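Local structure of branched-chain phosphotransacylase (Enterococcus faecalis, 1YCO) at residues A58-S63 with E86-H92; L94-L100 with I243-K247; M105-P109 with L231-A237. The protein probably transfers branched-chain acyl groups between coenzyme A and phosphate. All blocks are in the same frame, centred on the assembly; numbering follows the deposited sequence.

How the interactions relate
From the N terminus, interaction 1 closes first: helix 54-66 meets the end of helix 80-87 and the turn that follows, enclosing strand 72-75 of the parallel five-stranded sheet. Directly afterwards 94-100 opens interaction 2, a far longer loop that shuts only at 243-247. Interaction 3, 105-109 with 231-237, begins and ends within that span, so it nests in interaction 2 and crosses nothing. Interactions 1 and 2 touch, Val62 CG1 lying 3.6 Å from Leu94 CD1. Interaction 3 stands apart, its centre about 27 Å from that of interaction 2, yet interaction 2 sits at the end of strand 238-244 and interaction 3 at the end of its neighbour 101-107 in the mixed sheet.

Interaction 1. Residues A58-S63 with E86-H92; sequences AQEAVS and EMLKSEH
This is a buried helix-to-helix-end contact at the side of the parallel five-stranded sheet: helix 54-66 lies against the last turn of helix 80-87 and the loop that leaves it. No hydrogen bond crosses; apolar contact and one CH-pi contact join the two sides. Val62 is central. Its CG1, anti to the backbone N (chi1 178°), reaches between the helix end and the loop, 3.5 Å from Met87 CA and 3.8 Å from Met87 CB. The same methyl sits over one face of the His92 imidazole, 3.9 Å from the ring centroid and displaced toward the rim, while Glu91 CG covers the opposite face, so the ring is sandwiched between aliphatic carbons. Glu86 lies along the other helix: its CG packs on Ala58 CB at 3.6 Å, and the chain bends at chi2 to lay the carboxylate beside Gln59. There OE1 touches the aliphatic part, CB at 3.2 Å and CG, and the amide and carboxylate planes are 82° apart. The carboxylate's charge is answered within its own segment, where Lys89 NZ makes a salt bridge to Glu86 OE1 at 3.6 Å and His92 NE2 gives a weak, bent hydrogen bond to Glu86 OE2 at 3.4 Å. Both partners approach from the loop and, though long, link the turn loosely to the helix end; they would be expected to ease the cost of placing a negative charge in a buried position. Around this core, Ala58 also touches Thr82, and Val62 touches Leu83. Strand 72-75 comes between the two helices in sequence, and the contact belongs to an alternating alpha/beta domain whose parallel sheet has strand order 3-2-1-4-5, consistent with the isocitrate dehydrogenase-like fold of the phosphate acetyl/butyryltransferase family.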
ATOM      1  N   ALA A  58     -17.696   7.443 -27.417  1.00 47.40           N
ATOM      2  CA  ALA A  58     -16.925   6.247 -27.113  1.00 48.00           C
ATOM      3  C   ALA A  58     -16.818   5.343 -28.331  1.00 48.63           C
ATOM      4  O   ALA A  58     -15.726   4.912 -28.696  1.00 49.58           O
ATOM      5  CB  ALA A  58     -17.577   5.485 -25.961  1.00 47.62           C
ATOM      6  N   GLN A  59     -17.948   5.063 -28.969  1.00 48.74           N
ATOM      7  CA  GLN A  59     -17.929   4.179 -30.128  1.00 49.86           C
ATOM      8  C   GLN A  59     -17.002   4.688 -31.223  1.00 47.90           C
ATOM      9  O   GLN A  59     -16.275   3.914 -31.833  1.00 47.72           O
ATOM     10  CB  GLN A  59     -19.340   3.996 -30.690  1.00 51.16           C
ATOM     11  CG  GLN A  59     -19.439   2.875 -31.724  1.00 53.67           C
ATOM     12  CD  GLN A  59     -19.111   3.336 -33.139  1.00 57.08           C
ATOM     13  OE1 GLN A  59     -18.792   2.524 -34.014  1.00 58.11           O
ATOM     14  NE2 GLN A  59     -19.199   4.644 -33.373  1.00 56.37           N
ATOM     15  N   GLU A  60     -17.030   5.994 -31.458  1.00 48.13           N
ATOM     16  CA  GLU A  60     -16.198   6.594 -32.484  1.00 48.14           C
ATOM     17  C   GLU A  60     -14.709   6.645 -32.117  1.00 47.54           C
ATOM     18  O   GLU A  60     -13.843   6.509 -32.989  1.00 47.92           O
ATOM     19  CB  GLU A  60     -16.739   7.978 -32.824  1.00 49.15           C
ATOM     20  CG  GLU A  60     -18.093   7.898 -33.512  1.00 54.01           C
ATOM     21  CD  GLU A  60     -18.506   9.197 -34.171  1.00 56.78           C
ATOM     22  OE1 GLU A  60     -18.878  10.142 -33.443  1.00 58.40           O
ATOM     23  OE2 GLU A  60     -18.445   9.274 -35.422  1.00 58.82           O
ATOM     24  N   ALA A  61     -14.421   6.822 -30.830  1.00 45.88           N
ATOM     25  CA  ALA A  61     -13.044   6.856 -30.335  1.00 44.90           C
ATOM     26  C   ALA A  61     -12.406   5.472 -30.459  1.00 43.77           C
ATOM     27  O   ALA A  61     -11.290   5.322 -30.966  1.00 39.90           O
ATOM     28  CB  ALA A  61     -13.023   7.301 -28.874  1.00 43.81           C
ATOM     29  N   VAL A  62     -13.140   4.466 -29.987  1.00 43.62           N
ATOM     30  CA  VAL A  62     -12.697   3.074 -30.008  1.00 45.24           C
ATOM     31  C   VAL A  62     -12.582   2.558 -31.436  1.00 46.65           C
ATOM     32  O   VAL A  62     -11.756   1.696 -31.727  1.00 46.75           O
ATOM     33  CB  VAL A  62     -13.686   2.162 -29.240  1.00 45.87           C
ATOM     34  CG1 VAL A  62     -13.233   0.710 -29.316  1.00 46.20           C
ATOM     35  CG2 VAL A  62     -13.795   2.610 -27.797  1.00 45.84           C
ATOM     36  N   SER A  63     -13.419   3.083 -32.324  1.00 47.95           N
ATOM     37  CA  SER A  63     -13.402   2.663 -33.720  1.00 49.62           C
ATOM     38  C   SER A  63     -12.084   3.030 -34.388  1.00 49.26           C
ATOM     39  O   SER A  63     -11.482   2.223 -35.101  1.00 48.99           O
ATOM     40  CB  SER A  63     -14.549   3.324 -34.482  1.00 50.55           C
ATOM     41  OG  SER A  63     -14.084   3.837 -35.726  1.00 51.86           O
ATOM     42  N   GLU A  86     -17.504  -0.351 -24.364  1.00 54.91           N
ATOM     43  CA  GLU A  86     -17.392  -0.007 -25.771  1.00 54.24           C
ATOM     44  C   GLU A  86     -16.205  -0.674 -26.473  1.00 52.77           C
ATOM     45  O   GLU A  86     -16.351  -1.209 -27.574  1.00 49.86           O
ATOM     46  CB  GLU A  86     -17.303   1.518 -25.925  1.00 55.83           C
ATOM     47  CG  GLU A  86     -18.480   2.122 -26.666  1.00 57.53           C
ATOM     48  CD  GLU A  86     -18.550   1.636 -28.100  1.00 59.08           C
ATOM     49  OE1 GLU A  86     -19.669   1.585 -28.664  1.00 58.84           O
ATOM     50  OE2 GLU A  86     -17.477   1.311 -28.662  1.00 58.45           O
ATOM     51  N   MET A  87     -15.030  -0.647 -25.844  1.00 52.95           N
ATOM     52  CA  MET A  87     -13.834  -1.250 -26.445  1.00 54.45           C
ATOM     53  C   MET A  87     -13.801  -2.779 -26.336  1.00 55.63           C
ATOM     54  O   MET A  87     -12.986  -3.434 -26.982  1.00 56.40           O
ATOM     55  CB  MET A  87     -12.570  -0.637 -25.822  1.00 54.21           C
ATOM     56  CG  MET A  87     -12.597  -0.551 -24.297  1.00 54.68           C
ATOM     57  SD  MET A  87     -11.231   0.432 -23.570  1.00 54.69           S
ATOM     58  CE  MET A  87      -9.878  -0.771 -23.675  1.00 52.99           C
ATOM     59  N   LEU A  88     -14.704  -3.345 -25.537  1.00 57.18           N
ATOM     60  CA  LEU A  88     -14.771  -4.794 -25.371  1.00 57.47           C
ATOM     61  C   LEU A  88     -15.826  -5.468 -26.251  1.00 58.01           C
ATOM     62  O   LEU A  88     -16.195  -6.618 -26.007  1.00 57.92           O
ATOM     63  CB  LEU A  88     -15.019  -5.157 -23.898  1.00 57.61           C
ATOM     64  CG  LEU A  88     -13.811  -5.068 -22.946  1.00 57.94           C
ATOM     65  CD1 LEU A  88     -14.243  -5.410 -21.531  1.00 55.63           C
ATOM     66  CD2 LEU A  88     -12.711  -6.030 -23.409  1.00 55.96           C
ATOM     67  N   LYS A  89     -16.318  -4.765 -27.271  1.00 58.32           N
ATOM     68  CA  LYS A  89     -17.315  -5.359 -28.174  1.00 58.35           C
ATOM     69  C   LYS A  89     -16.639  -6.149 -29.293  1.00 58.50           C
ATOM     70  O   LYS A  89     -15.621  -5.725 -29.838  1.00 60.42           O
ATOM     71  CB  LYS A  89     -18.215  -4.282 -28.785  1.00 57.05           C
ATOM     72  CG  LYS A  89     -19.233  -3.696 -27.827  1.00 57.31           C
ATOM     73  CD  LYS A  89     -20.166  -2.727 -28.540  1.00 58.38           C
ATOM     74  CE  LYS A  89     -21.172  -2.108 -27.570  1.00 60.96           C
ATOM     75  NZ  LYS A  89     -22.025  -1.057 -28.221  1.00 59.90           N
ATOM     76  N   SER A  90     -17.213  -7.296 -29.634  1.00 58.82           N
ATOM     77  CA  SER A  90     -16.669  -8.158 -30.685  1.00 60.41           C
ATOM     78  C   SER A  90     -16.437  -7.458 -32.030  1.00 59.90           C
ATOM     79  O   SER A  90     -15.486  -7.784 -32.742  1.00 59.86           O
ATOM     80  CB  SER A  90     -17.594  -9.361 -30.907  1.00 61.08           C
ATOM     81  OG  SER A  90     -17.788 -10.090 -29.707  1.00 65.03           O
ATOM     82  N   GLU A  91     -17.305  -6.509 -32.374  1.00 59.26           N
ATOM     83  CA  GLU A  91     -17.195  -5.781 -33.641  1.00 59.76           C
ATOM     84  C   GLU A  91     -15.827  -5.120 -33.820  1.00 58.86           C
ATOM     85  O   GLU A  91     -15.332  -4.997 -34.938  1.00 59.13           O
ATOM     86  CB  GLU A  91     -18.308  -4.711 -33.749  1.00 60.64           C
ATOM     87  CG  GLU A  91     -18.192  -3.554 -32.738  1.00 62.87           C
ATOM     88  CD  GLU A  91     -19.316  -2.506 -32.841  1.00 64.30           C
ATOM     89  OE1 GLU A  91     -20.463  -2.794 -32.423  1.00 64.26           O
ATOM     90  OE2 GLU A  91     -19.047  -1.386 -33.335  1.00 63.70           O
ATOM     91  N   HIS A  92     -15.212  -4.717 -32.710  1.00 58.06           N
ATOM     92  CA  HIS A  92     -13.914  -4.041 -32.740  1.00 55.80           C
ATOM     93  C   HIS A  92     -12.704  -4.966 -32.694  1.00 54.90           C
ATOM     94  O   HIS A  92     -11.688  -4.689 -33.325  1.00 55.13           O
ATOM     95  CB  HIS A  92     -13.829  -3.047 -31.589  1.00 54.42           C
ATOM     96  CG  HIS A  92     -14.851  -1.957 -31.660  1.00 53.54           C
ATOM     97  ND1 HIS A  92     -14.994  -1.144 -32.764  1.00 54.16           N
ATOM     98  CD2 HIS A  92     -15.757  -1.524 -30.751  1.00 52.57           C
ATOM     99  CE1 HIS A  92     -15.943  -0.254 -32.531  1.00 53.29           C
ATOM    100  NE2 HIS A  92     -16.421  -0.462 -31.317  1.00 53.18           N
TER

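Interaction 2. Residues L94-L100 with I243-K247; sequences LKNKPIL and IVGTK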
ATOM      1  N   LEU A  94     -10.469  -5.487 -30.363  1.00 53.31           N
ATOM      2  CA  LEU A  94      -9.254  -4.879 -29.819  1.00 52.90           C
ATOM      3  C   LEU A  94      -8.452  -5.792 -28.896  1.00 52.21           C
ATOM      4  O   LEU A  94      -7.224  -5.908 -29.018  1.00 51.81           O
ATOM      5  CB  LEU A  94      -9.584  -3.585 -29.076  1.00 53.22           C
ATOM      6  CG  LEU A  94      -9.862  -2.371 -29.960  1.00 53.20           C
ATOM      7  CD1 LEU A  94     -10.131  -1.170 -29.067  1.00 54.09           C
ATOM      8  CD2 LEU A  94      -8.673  -2.108 -30.872  1.00 52.53           C
ATOM      9  N   LYS A  95      -9.152  -6.423 -27.963  1.00 49.78           N
ATOM     10  CA  LYS A  95      -8.533  -7.332 -27.009  1.00 48.29           C
ATOM     11  C   LYS A  95      -7.780  -8.405 -27.795  1.00 46.13           C
ATOM     12  O   LYS A  95      -8.307  -8.955 -28.762  1.00 48.76           O
ATOM     13  CB  LYS A  95      -9.623  -7.951 -26.128  1.00 47.52           C
ATOM     14  CG  LYS A  95      -9.144  -8.736 -24.927  1.00 45.85           C
ATOM     15  CD  LYS A  95     -10.341  -9.066 -24.018  1.00 45.19           C
ATOM     16  CE  LYS A  95      -9.946  -9.937 -22.835  1.00 41.15           C
ATOM     17  NZ  LYS A  95      -9.413 -11.244 -23.273  1.00 39.98           N
ATOM     18  N   ASN A  96      -6.542  -8.679 -27.395  1.00 44.81           N
ATOM     19  CA  ASN A  96      -5.720  -9.669 -28.083  1.00 42.89           C
ATOM     20  C   ASN A  96      -4.811 -10.423 -27.120  1.00 41.46           C
ATOM     21  O   ASN A  96      -3.764 -10.933 -27.516  1.00 41.81           O
ATOM     22  CB  ASN A  96      -4.855  -8.998 -29.154  1.00 44.26           C
ATOM     23  CG  ASN A  96      -3.610  -8.365 -28.579  1.00 45.77           C
ATOM     24  OD1 ASN A  96      -3.682  -7.423 -27.796  1.00 44.75           O
ATOM     25  ND2 ASN A  96      -2.451  -8.903 -28.950  1.00 47.21           N
ATOM     26  N   LYS A  97      -5.208 -10.475 -25.854  1.00 40.40           N
ATOM     27  CA  LYS A  97      -4.464 -11.191 -24.819  1.00 37.85           C
ATOM     28  C   LYS A  97      -5.502 -11.880 -23.957  1.00 36.54           C
ATOM     29  O   LYS A  97      -6.603 -11.356 -23.778  1.00 36.70           O
ATOM     30  CB  LYS A  97      -3.644 -10.223 -23.961  1.00 39.51           C
ATOM     31  CG  LYS A  97      -2.476  -9.597 -24.681  1.00 40.50           C
ATOM     32  CD  LYS A  97      -1.527 -10.666 -25.139  1.00 41.89           C
ATOM     33  CE  LYS A  97      -0.334 -10.085 -25.840  1.00 45.25           C
ATOM     34  NZ  LYS A  97       0.587 -11.203 -26.238  1.00 49.69           N
ATOM     35  N   PRO A  98      -5.169 -13.061 -23.413  1.00 35.46           N
ATOM     36  CA  PRO A  98      -6.085 -13.830 -22.560  1.00 35.77           C
ATOM     37  C   PRO A  98      -6.939 -12.945 -21.648  1.00 35.93           C
ATOM     38  O   PRO A  98      -8.149 -13.152 -21.517  1.00 35.48           O
ATOM     39  CB  PRO A  98      -5.139 -14.737 -21.780  1.00 34.57           C
ATOM     40  CG  PRO A  98      -4.084 -15.033 -22.788  1.00 34.88           C
ATOM     41  CD  PRO A  98      -3.840 -13.697 -23.463  1.00 34.76           C
ATOM     42  N   ILE A  99      -6.309 -11.953 -21.025  1.00 35.42           N
ATOM     43  CA  ILE A  99      -7.026 -11.043 -20.135  1.00 35.97           C
ATOM     44  C   ILE A  99      -6.449  -9.627 -20.180  1.00 35.64           C
ATOM     45  O   ILE A  99      -5.326  -9.419 -20.631  1.00 34.54           O
ATOM     46  CB  ILE A  99      -6.958 -11.499 -18.664  1.00 37.48           C
ATOM     47  CG1 ILE A  99      -5.598 -11.141 -18.082  1.00 38.28           C
ATOM     48  CG2 ILE A  99      -7.189 -13.004 -18.550  1.00 39.30           C
ATOM     49  CD1 ILE A  99      -5.685 -10.326 -16.809  1.00 37.94           C
ATOM     50  N   LEU A 100      -7.229  -8.660 -19.707  1.00 35.25           N
ATOM     51  CA  LEU A 100      -6.779  -7.279 -19.649  1.00 34.18           C
ATOM     52  C   LEU A 100      -6.247  -7.032 -18.235  1.00 34.01           C
ATOM     53  O   LEU A 100      -6.736  -7.611 -17.267  1.00 33.29           O
ATOM     54  CB  LEU A 100      -7.939  -6.312 -19.924  1.00 34.81           C
ATOM     55  CG  LEU A 100      -8.598  -6.306 -21.316  1.00 38.20           C
ATOM     56  CD1 LEU A 100      -9.772  -5.330 -21.327  1.00 35.19           C
ATOM     57  CD2 LEU A 100      -7.576  -5.921 -22.377  1.00 36.53           C
ATOM     58  N   ILE A 243      -3.740   0.491 -19.598  1.00 31.58           N
ATOM     59  CA  ILE A 243      -4.386  -0.809 -19.554  1.00 33.02           C
ATOM     60  C   ILE A 243      -3.739  -1.569 -20.708  1.00 32.39           C
ATOM     61  O   ILE A 243      -3.604  -1.037 -21.808  1.00 31.84           O
ATOM     62  CB  ILE A 243      -5.902  -0.699 -19.792  1.00 33.80           C
ATOM     63  CG1 ILE A 243      -6.565  -0.009 -18.595  1.00 37.70           C
ATOM     64  CG2 ILE A 243      -6.485  -2.077 -20.008  1.00 32.25           C
ATOM     65  CD1 ILE A 243      -8.048   0.286 -18.788  1.00 40.07           C
ATOM     66  N   VAL A 244      -3.313  -2.797 -20.442  1.00 31.65           N
ATOM     67  CA  VAL A 244      -2.688  -3.626 -21.455  1.00 32.23           C
ATOM     68  C   VAL A 244      -3.571  -4.837 -21.759  1.00 34.65           C
ATOM     69  O   VAL A 244      -4.535  -5.113 -21.042  1.00 33.09           O
ATOM     70  CB  VAL A 244      -1.265  -4.089 -21.023  1.00 32.56           C
ATOM     71  CG1 VAL A 244      -0.329  -2.902 -21.001  1.00 33.08           C
ATOM     72  CG2 VAL A 244      -1.311  -4.759 -19.654  1.00 32.30           C
ATOM     73  N   GLY A 245      -3.235  -5.550 -22.830  1.00 37.48           N
ATOM     74  CA  GLY A 245      -4.024  -6.697 -23.238  1.00 41.44           C
ATOM     75  C   GLY A 245      -4.679  -6.432 -24.583  1.00 43.54           C
ATOM     76  O   GLY A 245      -4.963  -7.355 -25.357  1.00 45.55           O
ATOM     77  N   THR A 246      -4.928  -5.159 -24.862  1.00 44.28           N
ATOM     78  CA  THR A 246      -5.536  -4.755 -26.126  1.00 44.30           C
ATOM     79  C   THR A 246      -4.412  -4.516 -27.116  1.00 43.12           C
ATOM     80  O   THR A 246      -3.250  -4.479 -26.724  1.00 43.62           O
ATOM     81  CB  THR A 246      -6.355  -3.456 -25.956  1.00 45.30           C
ATOM     82  OG1 THR A 246      -5.546  -2.460 -25.309  1.00 48.12           O
ATOM     83  CG2 THR A 246      -7.592  -3.718 -25.109  1.00 44.05           C
ATOM     84  N   LYS A 247      -4.739  -4.362 -28.393  1.00 44.06           N
ATOM     85  CA  LYS A 247      -3.690  -4.140 -29.378  1.00 46.17           C
ATOM     86  C   LYS A 247      -3.227  -2.687 -29.353  1.00 46.17           C
ATOM     87  O   LYS A 247      -2.315  -2.299 -30.080  1.00 46.43           O
ATOM     88  CB  LYS A 247      -4.170  -4.543 -30.776  1.00 46.94           C
ATOM     89  CG  LYS A 247      -5.509  -3.968 -31.188  1.00 48.65           C
ATOM     90  CD  LYS A 247      -5.963  -4.550 -32.526  1.00 49.61           C
ATOM     91  CE  LYS A 247      -6.035  -6.071 -32.490  1.00 47.72           C
ATOM     92  NZ  LYS A 247      -6.578  -6.610 -33.761  1.00 47.44           N
TER
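Asn96 N donates to Gly245 O at 2.9 Å, a nearly straight bond (163°) that arrives in the plane of the carbonyl. The neighbouring bond is less direct: Lys247 N reaches Leu94 O at 3.0 Å, with its donor 40° out of the carbonyl plane. Between them Lys95 and Thr246 face each other as a single beta bridge, and Thr246 CA adds a CA-H...O contact to Leu94 O. The irregular segment 94-100, which leads from helix 80-87 into strand 101-107, is thus held against the chain leaving strand 238-244, the outermost strand, within this chain, of the mixed sheet. The same chain then enters strand 250-252 of the parallel sheet, so the bridge lies at the passage between the two sheets. Gly245, with positive phi (114°) and no side chain, lets Leu100 CD2 and the Ile99 carbonyl come close to its backbone. Leu100 CD2 lies over the Gly245 backbone and meets Thr246 CG2 at 3.5 Å. Lys247 crosses Leu94 at about a right angle, its CG 3.7 Å from Leu94 CD2. The ammonium group of Lys95 turns back within its own segment, where NZ bonds Lys97 O at 2.9 Å in the carbonyl plane and, weakly, Pro98 O. Lys97 packs its CG on Gly245 while its NZ leads away to a salt bridge with Glu139, and Thr246 OG1 bonds Val248 O.

Interaction 3. Residues M105-P109 with L231-A237; sequences MVELP and LTLFGHA
Val106 and Leu231 meet at about a right angle, methyl against methyl, Val106 CG1 lying 3.7 Å from Leu231 CD1. That same CG1, swung anti to the backbone N (chi1 -171°), also touches Ala237 CB at 3.9 Å, so one methyl bridges the helix and the residue that follows its closing turn. Leu108 reaches the site by a longer route. Its CB leaves the backbone away from 231-237, but the end of the side chain comes nearer, bringing CD2 to 3.7 Å from Ala237 CB, with Leu231 CD2 a looser neighbour at 4.3 Å. Ala237 CB is thus touched by Val106 CG1 and Leu108 CD2 together, both coming from the strand side. The backbone joins in through Ala237 CA, which makes a CA-H...O contact with Glu107 O at 3.3 Å. These residues mark the turn of a helix-to-strand connection in the mixed sheet: past helix 221-234 the chain turns at His236, which has a positive phi (63°), and strand 238-244 starts beside strand 101-107 in antiparallel order. The turn is drawn tight by Leu231 O, which accepts Ala237 N at 3.2 Å and, weakly, Gly235 N. Leu108, Leu231, Leu233 and Phe234 form part of the dimer interface: Phe234 of the second subunit lies on Leu108 and Leu231, and Leu108 of that subunit on Phe234. On the sheet side, backbone bonds link Glu107 to Lys238 and Val106 to Phe114, and Phe114 also touches the Val106 and Leu108 side chains. Beyond the strand end the Pro109 ring takes over. Its CG rests 3.4 Å from Gly235 O and faces the CB of His236, the two side chains crossing at about a right angle.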
ATOM      1  N   MET A 105       4.126   2.435 -14.624  1.00 31.12           N
ATOM      2  CA  MET A 105       5.575   2.604 -14.600  1.00 32.32           C
ATOM      3  C   MET A 105       5.855   3.604 -13.485  1.00 28.54           C
ATOM      4  O   MET A 105       5.259   4.680 -13.440  1.00 28.72           O
ATOM      5  CB  MET A 105       6.113   3.136 -15.935  1.00 36.94           C
ATOM      6  CG  MET A 105       7.612   3.460 -15.857  1.00 42.17           C
ATOM      7  SD  MET A 105       8.598   2.969 -17.277  1.00 51.59           S
ATOM      8  CE  MET A 105       8.774   4.532 -18.150  1.00 45.44           C
ATOM      9  N   VAL A 106       6.753   3.230 -12.587  1.00 27.68           N
ATOM     10  CA  VAL A 106       7.119   4.064 -11.444  1.00 28.81           C
ATOM     11  C   VAL A 106       8.588   4.512 -11.470  1.00 29.66           C
ATOM     12  O   VAL A 106       9.492   3.697 -11.634  1.00 27.16           O
ATOM     13  CB  VAL A 106       6.888   3.308 -10.114  1.00 26.75           C
ATOM     14  CG1 VAL A 106       7.056   4.248  -8.937  1.00 26.97           C
ATOM     15  CG2 VAL A 106       5.505   2.670 -10.103  1.00 28.13           C
ATOM     16  N   GLU A 107       8.816   5.809 -11.295  1.00 33.06           N
ATOM     17  CA  GLU A 107      10.168   6.346 -11.275  1.00 36.85           C
ATOM     18  C   GLU A 107      10.421   7.045  -9.940  1.00 38.15           C
ATOM     19  O   GLU A 107       9.776   8.049  -9.619  1.00 38.54           O
ATOM     20  CB  GLU A 107      10.365   7.329 -12.427  1.00 39.90           C
ATOM     21  CG  GLU A 107      10.360   6.671 -13.806  1.00 48.36           C
ATOM     22  CD  GLU A 107      10.586   7.660 -14.951  1.00 52.66           C
ATOM     23  OE1 GLU A 107      11.579   8.424 -14.888  1.00 55.57           O
ATOM     24  OE2 GLU A 107       9.777   7.660 -15.910  1.00 52.11           O
ATOM     25  N   LEU A 108      11.354   6.503  -9.163  1.00 39.04           N
ATOM     26  CA  LEU A 108      11.696   7.068  -7.864  1.00 40.84           C
ATOM     27  C   LEU A 108      12.727   8.192  -7.973  1.00 43.16           C
ATOM     28  O   LEU A 108      13.455   8.282  -8.963  1.00 42.03           O
ATOM     29  CB  LEU A 108      12.200   5.970  -6.941  1.00 39.06           C
ATOM     30  CG  LEU A 108      11.122   4.943  -6.594  1.00 40.22           C
ATOM     31  CD1 LEU A 108      11.755   3.825  -5.780  1.00 41.97           C
ATOM     32  CD2 LEU A 108       9.989   5.607  -5.824  1.00 35.31           C
ATOM     33  N   PRO A 109      12.791   9.066  -6.949  1.00 46.50           N
ATOM     34  CA  PRO A 109      13.693  10.221  -6.840  1.00 50.05           C
ATOM     35  C   PRO A 109      15.082  10.079  -7.466  1.00 51.58           C
ATOM     36  O   PRO A 109      15.425  10.815  -8.400  1.00 53.19           O
ATOM     37  CB  PRO A 109      13.751  10.457  -5.340  1.00 49.58           C
ATOM     38  CG  PRO A 109      12.343  10.206  -4.954  1.00 49.61           C
ATOM     39  CD  PRO A 109      12.002   8.932  -5.711  1.00 47.61           C
ATOM     40  N   LEU A 231       3.166   6.182  -3.179  1.00 25.19           N
ATOM     41  CA  LEU A 231       4.377   6.552  -3.904  1.00 26.04           C
ATOM     42  C   LEU A 231       4.342   8.000  -4.378  1.00 26.12           C
ATOM     43  O   LEU A 231       5.309   8.731  -4.214  1.00 25.86           O
ATOM     44  CB  LEU A 231       4.588   5.626  -5.107  1.00 24.92           C
ATOM     45  CG  LEU A 231       4.963   4.190  -4.751  1.00 28.84           C
ATOM     46  CD1 LEU A 231       4.977   3.316  -6.005  1.00 26.10           C
ATOM     47  CD2 LEU A 231       6.314   4.184  -4.054  1.00 28.72           C
ATOM     48  N   THR A 232       3.219   8.408  -4.957  1.00 26.24           N
ATOM     49  CA  THR A 232       3.072   9.770  -5.436  1.00 28.32           C
ATOM     50  C   THR A 232       2.796  10.772  -4.315  1.00 29.14           C
ATOM     51  O   THR A 232       3.310  11.887  -4.345  1.00 30.37           O
ATOM     52  CB  THR A 232       1.937   9.891  -6.495  1.00 30.53           C
ATOM     53  OG1 THR A 232       0.724   9.359  -5.960  1.00 32.60           O
ATOM     54  CG2 THR A 232       2.297   9.131  -7.759  1.00 31.20           C
ATOM     55  N   LEU A 233       1.980  10.391  -3.337  1.00 29.73           N
ATOM     56  CA  LEU A 233       1.649  11.291  -2.235  1.00 31.02           C
ATOM     57  C   LEU A 233       2.800  11.554  -1.270  1.00 33.63           C
ATOM     58  O   LEU A 233       2.906  12.655  -0.743  1.00 33.68           O
ATOM     59  CB  LEU A 233       0.463  10.750  -1.429  1.00 31.87           C
ATOM     60  CG  LEU A 233      -0.951  10.702  -2.023  1.00 34.54           C
ATOM     61  CD1 LEU A 233      -1.845   9.943  -1.058  1.00 34.30           C
ATOM     62  CD2 LEU A 233      -1.492  12.108  -2.264  1.00 34.46           C
ATOM     63  N   PHE A 234       3.656  10.555  -1.035  1.00 33.45           N
ATOM     64  CA  PHE A 234       4.761  10.727  -0.093  1.00 33.27           C
ATOM     65  C   PHE A 234       6.134  10.310  -0.603  1.00 34.51           C
ATOM     66  O   PHE A 234       7.153  10.670  -0.012  1.00 33.60           O
ATOM     67  CB  PHE A 234       4.478   9.975   1.204  1.00 34.00           C
ATOM     68  CG  PHE A 234       3.058  10.103   1.691  1.00 37.73           C
ATOM     69  CD1 PHE A 234       2.155   9.041   1.529  1.00 36.99           C
ATOM     70  CD2 PHE A 234       2.629  11.265   2.346  1.00 36.09           C
ATOM     71  CE1 PHE A 234       0.852   9.127   2.016  1.00 36.08           C
ATOM     72  CE2 PHE A 234       1.327  11.369   2.840  1.00 38.20           C
ATOM     73  CZ  PHE A 234       0.429  10.293   2.678  1.00 36.15           C
ATOM     74  N   GLY A 235       6.166   9.560  -1.699  1.00 34.01           N
ATOM     75  CA  GLY A 235       7.435   9.104  -2.234  1.00 32.15           C
ATOM     76  C   GLY A 235       8.072   9.979  -3.305  1.00 32.17           C
ATOM     77  O   GLY A 235       9.220   9.741  -3.663  1.00 32.09           O
ATOM     78  N   HIS A 236       7.351  10.982  -3.806  1.00 32.30           N
ATOM     79  CA  HIS A 236       7.853  11.885  -4.863  1.00 35.95           C
ATOM     80  C   HIS A 236       8.119  11.108  -6.137  1.00 34.27           C
ATOM     81  O   HIS A 236       8.959  11.487  -6.941  1.00 33.66           O
ATOM     82  CB  HIS A 236       9.158  12.581  -4.443  1.00 39.14           C
ATOM     83  CG  HIS A 236       8.998  13.496  -3.272  1.00 45.89           C
ATOM     84  ND1 HIS A 236       8.350  14.707  -3.364  1.00 49.08           N
ATOM     85  CD2 HIS A 236       9.326  13.339  -1.969  1.00 47.25           C
ATOM     86  CE1 HIS A 236       8.277  15.256  -2.163  1.00 51.05           C
ATOM     87  NE2 HIS A 236       8.861  14.444  -1.300  1.00 51.23           N
ATOM     88  N   ALA A 237       7.400  10.012  -6.314  1.00 34.52           N
ATOM     89  CA  ALA A 237       7.586   9.187  -7.485  1.00 34.16           C
ATOM     90  C   ALA A 237       6.743   9.656  -8.656  1.00 34.74           C
ATOM     91  O   ALA A 237       5.650  10.206  -8.475  1.00 35.87           O
ATOM     92  CB  ALA A 237       7.251   7.742  -7.146  1.00 31.92           C
TER